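Local coordinates for protein serine-pyruvate aminotransferase (agxt) (Sulfolobus solfataricus, PDB 3ZRP) that probably transfers amino groups between serine and pyruvate, and between alanine and glyoxylate, using pyridoxal 5'-phosphate as its cofactor, at residues K152-V157 with E177-V182; D78-V83 with Q94-Y99. All blocks are in the same frame, centred on the assembly; numbering follows the deposited sequence.

Overall arrangement
Both contacts belong to the alpha/beta part of this class-V aminotransferase, built round its mixed seven-stranded sheet. Contact 2 is a buried apolar contact. It packs helix 87-96 on strand 79-83 inside one beta-alpha-beta unit, with no hydrogen bond between the segments. Contact 1 is partly buried and polar. It ties the turn between helix 146-153 and strand 157-163 to the loop that leads into strand 182-186, through one arginine that holds an aspartate and a backbone carbonyl. The contacts share no element. Their centres lie about 18 Å apart, and they do not touch. Chemistry follows place: a hydrocarbon seam between helix and strand, a charged clamp at the starts of two strands.

Contact 1. Residues K152-V157 with E177-V182; sequences KIRKYV and EWNVDV
R154 and N179 mark the closest backbone approach, 7.8 Å between their CA atoms, where the turn after helix 146-153 passes the irregular loop that enters strand 182-186. R154 carries the whole contact. Its CG lies anti to the backbone N (chi1 -179°), and bends at chi2 and chi3 bring the guanidinium round to the loop. NH1 grips two acceptors. R154 NH1 donates to N179 O at 2.9 Å and to D181 OD2 at 2.7 Å. The second bond is nearly straight (171°) and is a salt bridge. Both acceptors sit at the guanidinium edge, close to its plane. NH1 meets OD2 on its syn side but well out of the carboxylate plane, since the two flat groups are 73° apart. NH2 adds a weak bond to the same OD2. R154 NH2 also donates to V157 O at 3.0 Å, from above that carbonyl plane, so the group is pinned to its own turn as well. The N179 amide does not bond the guanidinium. Instead N179 ND2 packs against the R154 methylene CD at 3.7 Å, the two side chains crossing at about a right angle. D181 has further partners in the sheet: OD2 accepts from I160 N, and OD1 hydrogen-bonds S203 OG. An alanine in place of R154 would probably leave the buried carboxylate of D181 without its countercharge and the carbonyl of N179 without this donor. The clamp thus joins the starts of two neighbouring parallel strands, 157-163 and 182-186. The arginine is likely to stabilise D181 in its ionised form, while the backbone and hydroxyl partners of the carboxylate fix its rotation.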
loop_
_atom_site.group_PDB
_atom_site.type_symbol
_atom_site.label_atom_id
_atom_site.label_comp_id
_atom_site.label_asym_id
_atom_site.label_seq_id
_atom_site.Cartn_x
_atom_site.Cartn_y
_atom_site.Cartn_z
ATOM N N LYS A 152 27.724 9.791 19.211
ATOM C CA LYS A 152 28.242 11.147 19.156
ATOM C C LYS A 152 27.144 12.204 19.200
ATOM O O LYS A 152 27.301 13.223 19.870
ATOM C CB LYS A 152 29.123 11.350 17.924
ATOM C CG LYS A 152 30.457 10.574 17.986
ATOM C CD LYS A 152 31.402 11.044 16.893
ATOM C CE LYS A 152 32.714 10.253 16.895
ATOM N NZ LYS A 152 33.446 10.435 18.181
ATOM N N ILE A 153 26.031 11.964 18.499
ATOM C CA ILE A 153 25.041 13.036 18.294
ATOM C C ILE A 153 23.838 13.035 19.207
ATOM O O ILE A 153 23.139 14.052 19.274
ATOM C CB ILE A 153 24.566 13.123 16.814
ATOM C CG1 ILE A 153 23.628 11.955 16.462
ATOM C CG2 ILE A 153 25.775 13.217 15.884
ATOM C CD1 ILE A 153 23.050 12.032 15.038
ATOM N N ARG A 154 23.596 11.929 19.926
ATOM C CA ARG A 154 22.349 11.766 20.677
ATOM C C ARG A 154 22.003 12.990 21.537
ATOM O O ARG A 154 20.850 13.425 21.585
ATOM C CB ARG A 154 22.392 10.500 21.532
ATOM C CG ARG A 154 21.127 10.189 22.356
ATOM C CD ARG A 154 19.905 9.881 21.490
ATOM N NE ARG A 154 19.191 11.081 21.039
ATOM C CZ ARG A 154 18.023 11.066 20.394
ATOM N NH1 ARG A 154 17.431 9.922 20.122
ATOM N NH2 ARG A 154 17.433 12.194 20.036
ATOM N N LYS A 155 23.007 13.546 22.216
ATOM C CA LYS A 155 22.751 14.621 23.188
ATOM C C LYS A 155 22.507 15.985 22.532
ATOM O O LYS A 155 22.077 16.919 23.185
ATOM C CB LYS A 155 23.876 14.671 24.250
ATOM C CG LYS A 155 25.048 15.581 23.934
ATOM C CD LYS A 155 26.210 15.354 24.910
ATOM C CE LYS A 155 27.205 14.353 24.326
ATOM N NZ LYS A 155 27.437 13.181 25.210
ATOM N N TYR A 156 22.760 16.094 21.221
ATOM C CA TYR A 156 22.626 17.373 20.512
ATOM C C TYR A 156 21.342 17.578 19.721
ATOM O O TYR A 156 21.092 18.690 19.224
ATOM C CB TYR A 156 23.844 17.605 19.605
ATOM C CG TYR A 156 25.126 17.615 20.405
ATOM C CD1 TYR A 156 25.433 18.689 21.258
ATOM C CD2 TYR A 156 26.001 16.534 20.357
ATOM C CE1 TYR A 156 26.599 18.689 22.033
ATOM C CE2 TYR A 156 27.170 16.518 21.130
ATOM C CZ TYR A 156 27.460 17.597 21.971
ATOM O OH TYR A 156 28.623 17.582 22.703
ATOM N N VAL A 157 20.553 16.510 19.567
ATOM C CA VAL A 157 19.387 16.535 18.652
ATOM C C VAL A 157 18.153 15.949 19.289
ATOM O O VAL A 157 18.245 15.083 20.168
ATOM C CB VAL A 157 19.694 15.846 17.266
ATOM C CG1 VAL A 157 20.887 16.480 16.634
ATOM C CG2 VAL A 157 19.916 14.360 17.420
ATOM N N GLU A 177 18.637 0.208 22.563
ATOM C CA GLU A 177 19.972 0.389 23.126
ATOM C C GLU A 177 20.708 1.576 22.504
ATOM O O GLU A 177 21.368 2.330 23.214
ATOM C CB GLU A 177 20.795 -0.885 22.988
ATOM C CG GLU A 177 22.036 -0.912 23.873
ATOM C CD GLU A 177 22.994 -2.015 23.485
ATOM O OE1 GLU A 177 22.593 -3.201 23.533
ATOM O OE2 GLU A 177 24.147 -1.690 23.129
ATOM N N TRP A 178 20.567 1.756 21.195
ATOM C CA TRP A 178 21.178 2.897 20.513
ATOM C C TRP A 178 20.361 4.181 20.656
ATOM O O TRP A 178 20.837 5.249 20.269
ATOM C CB TRP A 178 21.430 2.616 19.036
ATOM C CG TRP A 178 22.245 1.394 18.736
ATOM C CD1 TRP A 178 23.128 0.749 19.579
ATOM C CD2 TRP A 178 22.312 0.706 17.482
ATOM N NE1 TRP A 178 23.690 -0.329 18.939
ATOM C CE2 TRP A 178 23.207 -0.386 17.650
ATOM C CE3 TRP A 178 21.674 0.879 16.240
ATOM C CZ2 TRP A 178 23.514 -1.278 16.619
ATOM C CZ3 TRP A 178 21.966 -0.030 15.210
ATOM C CH2 TRP A 178 22.886 -1.093 15.405
ATOM N N ASN A 179 19.167 4.072 21.245
ATOM C CA ASN A 179 18.261 5.211 21.477
ATOM C C ASN A 179 17.848 5.883 20.146
ATOM O O ASN A 179 18.083 7.059 19.944
ATOM C CB ASN A 179 18.885 6.210 22.475
ATOM C CG ASN A 179 17.847 7.064 23.228
ATOM O OD1 ASN A 179 16.638 7.042 22.947
ATOM N ND2 ASN A 179 18.339 7.837 24.199
ATOM N N VAL A 180 17.262 5.100 19.242
ATOM C CA VAL A 180 16.726 5.611 17.961
ATOM C C VAL A 180 15.270 5.957 18.207
ATOM O O VAL A 180 14.573 5.259 18.960
ATOM C CB VAL A 180 16.850 4.562 16.826
ATOM C CG1 VAL A 180 16.198 5.076 15.472
ATOM C CG2 VAL A 180 18.305 4.203 16.607
ATOM N N ASP A 181 14.800 7.036 17.588
ATOM C CA ASP A 181 13.406 7.442 17.762
ATOM C C ASP A 181 12.435 6.851 16.759
ATOM O O ASP A 181 11.275 6.585 17.108
ATOM C CB ASP A 181 13.316 8.956 17.823
ATOM C CG ASP A 181 14.075 9.498 19.010
ATOM O OD1 ASP A 181 13.657 9.176 20.148
ATOM O OD2 ASP A 181 15.107 10.164 18.791
ATOM N N VAL A 182 12.906 6.688 15.515
ATOM C CA VAL A 182 12.188 5.933 14.474
ATOM C C VAL A 182 13.177 5.046 13.738
ATOM O O VAL A 182 14.134 5.522 13.153
ATOM C CB VAL A 182 11.523 6.848 13.390
ATOM C CG1 VAL A 182 10.749 5.973 12.373
ATOM C CG2 VAL A 182 10.576 7.904 14.020
#

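Contact 2. Residues D78-V83 with Q94-Y99; sequences DKILVV and QIFKRY
I80 sets its terminal methyl over one face of the F96 ring. I80 CD1 sits 3.6 Å from the centroid of the F96 ring and only 8° off the normal, a CH-pi contact almost exactly over the centre. All six ring carbons are therefore at similar range, the nearest pair being I80 CD1 and F96 CG at 3.7 Å. The second branch of I80 comes in beside the first. I80 CG2 is 3.8 Å from F96 CE2. CD1 covers the middle of the ring, and CG2 lies on the same side of the ring plane, just beyond the CD2-CE2 edge. The torsions explain this: chi1 (-61°) sets CG1 anti to the carbonyl carbon and CG2 anti to the backbone N, and the extended chi2 (168°) carries CD1 over the ring. V82 meets the ring differently. V82 CG2 stands at the edge, near the ring plane, 4.4 Å from F96 CD2. One face and one edge of the phenyl are thus met by two residues of the same strand, spaced two apart and both directed at the helix. F96 lies in the last part of helix 87-96, just where the chain turns. A type I turn runs from F96 to Y99, with Y99 N bonded to F96 O at 3.1 Å. V101, just before strand 102-106, and V103 within it also touch the F96 side chain, and V103 reaches V82 as well. F96 thus packs the helix against both strands of the beta-alpha-beta unit, 79-83 and 102-106. After the helix, R98 NH2 bonds A217 O of the second subunit. No polar atom takes part between the two segments. Dispersion, CH-pi attraction and burial of hydrocarbon surface bind helix to strand here.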
loop_
_atom_site.group_PDB
_atom_site.type_symbol
_atom_site.label_atom_id
_atom_site.label_comp_id
_atom_site.label_asym_id
_atom_site.label_seq_id
_atom_site.Cartn_x
_atom_site.Cartn_y
_atom_site.Cartn_z
ATOM N N ASP A 78 10.642 23.323 11.222
ATOM C CA ASP A 78 11.581 22.403 11.907
ATOM C C ASP A 78 12.869 22.225 11.085
ATOM O O ASP A 78 12.841 22.240 9.844
ATOM C CB ASP A 78 10.936 21.031 12.150
ATOM C CG ASP A 78 10.146 20.961 13.458
ATOM O OD1 ASP A 78 10.174 21.947 14.246
ATOM O OD2 ASP A 78 9.495 19.908 13.688
ATOM N N LYS A 79 13.992 22.050 11.774
ATOM C CA LYS A 79 15.277 21.887 11.103
ATOM C C LYS A 79 15.738 20.432 11.091
ATOM O O LYS A 79 15.796 19.749 12.124
ATOM C CB LYS A 79 16.356 22.784 11.721
ATOM C CG LYS A 79 16.129 24.262 11.410
ATOM C CD LYS A 79 17.103 25.124 12.202
ATOM C CE LYS A 79 18.520 25.048 11.631
ATOM N NZ LYS A 79 19.537 25.322 12.682
ATOM N N ILE A 80 16.037 19.983 9.886
ATOM C CA ILE A 80 16.355 18.586 9.612
ATOM C C ILE A 80 17.760 18.512 9.013
ATOM O O ILE A 80 18.102 19.247 8.065
ATOM C CB ILE A 80 15.342 17.959 8.585
ATOM C CG1 ILE A 80 13.909 17.992 9.137
ATOM C CG2 ILE A 80 15.792 16.525 8.158
ATOM C CD1 ILE A 80 12.842 17.676 8.066
ATOM N N LEU A 81 18.538 17.582 9.540
ATOM C CA LEU A 81 19.831 17.181 8.954
ATOM C C LEU A 81 19.748 15.753 8.386
ATOM O O LEU A 81 19.467 14.798 9.114
ATOM C CB LEU A 81 20.942 17.247 10.011
ATOM C CG LEU A 81 22.331 16.863 9.463
ATOM C CD1 LEU A 81 22.878 17.912 8.507
ATOM C CD2 LEU A 81 23.292 16.586 10.625
ATOM N N VAL A 82 19.955 15.642 7.083
ATOM C CA VAL A 82 20.013 14.345 6.390
ATOM C C VAL A 82 21.462 13.949 6.121
ATOM O O VAL A 82 22.228 14.695 5.506
ATOM C CB VAL A 82 19.277 14.410 5.043
ATOM C CG1 VAL A 82 19.407 13.050 4.286
ATOM C CG2 VAL A 82 17.821 14.770 5.272
ATOM N N VAL A 83 21.819 12.755 6.570
ATOM C CA VAL A 83 23.148 12.180 6.316
ATOM C C VAL A 83 23.002 11.179 5.170
ATOM O O VAL A 83 22.590 10.042 5.398
ATOM C CB VAL A 83 23.664 11.486 7.587
ATOM C CG1 VAL A 83 25.064 10.921 7.336
ATOM C CG2 VAL A 83 23.723 12.525 8.795
ATOM N N GLN A 94 14.226 14.558 -1.029
ATOM C CA GLN A 94 13.120 14.634 -2.018
ATOM C C GLN A 94 11.743 14.660 -1.336
ATOM O O GLN A 94 10.872 15.471 -1.719
ATOM C CB GLN A 94 13.221 13.525 -3.076
ATOM C CG GLN A 94 14.482 13.665 -3.952
ATOM C CD GLN A 94 14.525 15.002 -4.656
ATOM O OE1 GLN A 94 15.386 15.858 -4.375
ATOM N NE2 GLN A 94 13.557 15.222 -5.550
ATOM N N ILE A 95 11.567 13.809 -0.320
ATOM C CA ILE A 95 10.350 13.796 0.503
ATOM C C ILE A 95 10.162 15.142 1.230
ATOM O O ILE A 95 9.101 15.787 1.092
ATOM C CB ILE A 95 10.359 12.636 1.536
ATOM C CG1 ILE A 95 10.315 11.265 0.842
ATOM C CG2 ILE A 95 9.211 12.778 2.561
ATOM C CD1 ILE A 95 10.639 10.074 1.793
ATOM N N PHE A 96 11.194 15.580 1.952
ATOM C CA PHE A 96 11.066 16.774 2.783
ATOM C C PHE A 96 10.924 18.075 1.992
ATOM O O PHE A 96 10.441 19.045 2.550
ATOM C CB PHE A 96 12.195 16.903 3.830
ATOM C CG PHE A 96 12.197 15.820 4.892
ATOM C CD1 PHE A 96 11.022 15.435 5.544
ATOM C CD2 PHE A 96 13.396 15.190 5.245
ATOM C CE1 PHE A 96 11.032 14.451 6.541
ATOM C CE2 PHE A 96 13.422 14.186 6.248
ATOM C CZ PHE A 96 12.243 13.818 6.878
ATOM N N LYS A 97 11.310 18.079 0.702
ATOM C CA LYS A 97 11.078 19.210 -0.197
ATOM C C LYS A 97 9.591 19.504 -0.364
ATOM O O LYS A 97 9.211 20.624 -0.695
ATOM C CB LYS A 97 11.659 18.930 -1.584
ATOM C CG LYS A 97 13.094 19.416 -1.832
ATOM C CD LYS A 97 13.444 19.205 -3.331
ATOM C CE LYS A 97 14.946 19.129 -3.609
ATOM N NZ LYS A 97 15.652 20.404 -3.287
ATOM N N ARG A 98 8.750 18.501 -0.117
ATOM C CA ARG A 98 7.302 18.659 -0.241
ATOM C C ARG A 98 6.663 19.274 1.002
ATOM O O ARG A 98 5.470 19.546 1.002
ATOM C CB ARG A 98 6.645 17.306 -0.545
ATOM C CG ARG A 98 7.135 16.594 -1.818
ATOM C CD ARG A 98 7.128 17.509 -3.045
ATOM N NE ARG A 98 5.763 17.943 -3.342
ATOM C CZ ARG A 98 5.403 18.715 -4.366
ATOM N NH1 ARG A 98 6.325 19.150 -5.215
ATOM N NH2 ARG A 98 4.122 19.061 -4.526
ATOM N N TYR A 99 7.451 19.464 2.068
ATOM C CA TYR A 99 6.944 19.903 3.358
ATOM C C TYR A 99 7.600 21.218 3.773
ATOM O O TYR A 99 8.735 21.475 3.396
ATOM C CB TYR A 99 7.169 18.818 4.431
ATOM C CG TYR A 99 6.305 17.587 4.148
ATOM C CD1 TYR A 99 6.731 16.607 3.218
ATOM C CD2 TYR A 99 5.020 17.463 4.710
ATOM C CE1 TYR A 99 5.911 15.481 2.902
ATOM C CE2 TYR A 99 4.217 16.358 4.432
ATOM C CZ TYR A 99 4.647 15.386 3.516
ATOM O OH TYR A 99 3.811 14.330 3.229
#